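Deoxyhypusine hydroxylase (Homo sapiens, PDB 4D50) hydroxylates the deoxyhypusine side chain of translation initiation factor eIF5A at a diiron centre, completing the synthesis of hypusine. Local coordinates at residues E179-R182 with A183-A186. Numbering follows the deposited sequence.
Sequences ERYR and AMFA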
loop_
_atom_site.group_PDB
_atom_site.type_symbol
_atom_site.label_atom_id
_atom_site.label_comp_id
_atom_site.label_asym_id
_atom_site.label_seq_id
_atom_site.Cartn_x
_atom_site.Cartn_y
_atom_site.Cartn_z
ATOM N N GLU A 179 -13.860 10.532 4.612
ATOM C CA GLU A 179 -13.522 11.800 5.266
ATOM C C GLU A 179 -12.391 11.551 6.303
ATOM O O GLU A 179 -11.491 12.401 6.491
ATOM C CB GLU A 179 -14.767 12.372 5.912
ATOM C CG GLU A 179 -15.649 13.254 5.052
ATOM C CD GLU A 179 -16.344 12.582 3.860
ATOM O OE1 GLU A 179 -16.343 11.332 3.735
ATOM O OE2 GLU A 179 -16.912 13.348 3.033
ATOM N N ARG A 180 -12.443 10.383 6.940
ATOM C CA ARG A 180 -11.463 9.995 7.919
ATOM C C ARG A 180 -10.124 9.825 7.221
ATOM O O ARG A 180 -9.100 10.168 7.811
ATOM C CB ARG A 180 -11.861 8.714 8.671
ATOM C CG ARG A 180 -13.187 8.882 9.320
ATOM C CD ARG A 180 -13.569 7.660 10.126
ATOM N NE ARG A 180 -12.674 7.384 11.246
ATOM C CZ ARG A 180 -12.711 6.243 11.959
ATOM N NH1 ARG A 180 -13.642 5.292 11.708
ATOM N NH2 ARG A 180 -11.895 6.030 12.974
ATOM N N TYR A 181 -10.118 9.189 6.063
ATOM C CA TYR A 181 -8.890 9.044 5.275
ATOM C C TYR A 181 -8.347 10.377 4.846
ATOM O O TYR A 181 -7.120 10.630 4.772
ATOM C CB TYR A 181 -9.129 8.157 4.042
ATOM C CG TYR A 181 -8.894 6.685 4.240
ATOM C CD1 TYR A 181 -9.565 5.981 5.234
ATOM C CD2 TYR A 181 -8.147 5.981 3.353
ATOM C CE1 TYR A 181 -9.351 4.639 5.441
ATOM C CE2 TYR A 181 -7.935 4.614 3.557
ATOM C CZ TYR A 181 -8.542 3.962 4.593
ATOM O OH TYR A 181 -8.379 2.571 4.769
ATOM N N ARG A 182 -9.239 11.324 4.525
ATOM C CA ARG A 182 -8.707 12.632 4.126
ATOM C C ARG A 182 -7.924 13.310 5.290
ATOM O O ARG A 182 -6.918 13.972 5.089
ATOM C CB ARG A 182 -9.910 13.540 3.670
ATOM C CG ARG A 182 -10.521 13.100 2.376
ATOM C CD ARG A 182 -11.292 14.210 1.660
ATOM N NE ARG A 182 -10.459 15.355 1.355
ATOM C CZ ARG A 182 -10.955 16.506 0.902
ATOM N NH1 ARG A 182 -12.273 16.633 0.737
ATOM N NH2 ARG A 182 -10.155 17.523 0.703
ATOM N N ALA A 183 -8.409 13.113 6.503
ATOM C CA ALA A 183 -7.839 13.724 7.705
ATOM C C ALA A 183 -6.519 12.983 7.989
ATOM O O ALA A 183 -5.549 13.604 8.350
ATOM C CB ALA A 183 -8.785 13.535 8.851
ATOM N N MET A 184 -6.481 11.726 7.653
ATOM C CA MET A 184 -5.295 10.860 7.846
ATOM C C MET A 184 -4.151 11.376 6.926
ATOM O O MET A 184 -3.018 11.570 7.375
ATOM C CB MET A 184 -5.578 9.384 7.513
ATOM C CG MET A 184 -4.508 8.430 8.011
ATOM S SD MET A 184 -4.804 6.784 7.248
ATOM C CE MET A 184 -6.327 6.292 7.967
ATOM N N PHE A 185 -4.443 11.629 5.647
ATOM C CA PHE A 185 -3.430 12.137 4.745
ATOM C C PHE A 185 -3.055 13.534 5.064
ATOM O O PHE A 185 -1.862 13.887 4.931
ATOM C CB PHE A 185 -3.818 11.937 3.265
ATOM C CG PHE A 185 -3.833 10.511 2.909
ATOM C CD1 PHE A 185 -2.643 9.792 2.865
ATOM C CD2 PHE A 185 -5.033 9.855 2.702
ATOM C CE1 PHE A 185 -2.644 8.430 2.633
ATOM C CE2 PHE A 185 -5.011 8.470 2.547
ATOM C CZ PHE A 185 -3.824 7.795 2.573
ATOM N N ALA A 186 -4.005 14.369 5.539
ATOM C CA ALA A 186 -3.622 15.718 6.017
ATOM C C ALA A 186 -2.697 15.699 7.230
ATOM O O ALA A 186 -1.796 16.512 7.319
ATOM C CB ALA A 186 -4.852 16.543 6.352
#
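Met184 sets its CG trans to the backbone N (chi1 -166°), continues extended through chi2 and bends only at the last torsion, and this brings its methyl over one face of the Tyr181 ring. Met184 CE lies 4.2 Å from Tyr181 CD1, displaced toward the rim, while Met184 SD stands 5.1 Å from the centroid of the Tyr181 ring, almost on its normal, in a Met-aromatic contact. A long, unbranched chain with a polarisable sulfur suits this place, since it can lie over the face that a tyrosine three residues back offers. Phe185 places CG anti to its carbonyl carbon (chi1 -67°), which sets its side chain alongside that of Tyr181, pointing the same way, with Phe185 CE2 4.1 Å from Tyr181 CD2. Residues 179-186, on helix 177-190, fall within the third HEAT-like repeat; Tyr181 and Phe185 both pack on helix 208-221, which carries the iron ligand His212. Flat and apolar, Phe185 fits this buried place, and cutting it back to an alanine is likely to leave Tyr181 CD2 without this neighbour and open a gap toward Val217. Beneath, Phe185 N donates to Tyr181 O at 3.0 Å and 165°, and Ala186 N to Arg182 O at the same length. Small Ala183 and Ala186, touching Ala169 and Leu166, probably let helix 163-171 come close, whereas Arg182 extends its guanidinium to the carbonyls of Pro156 and Pro157.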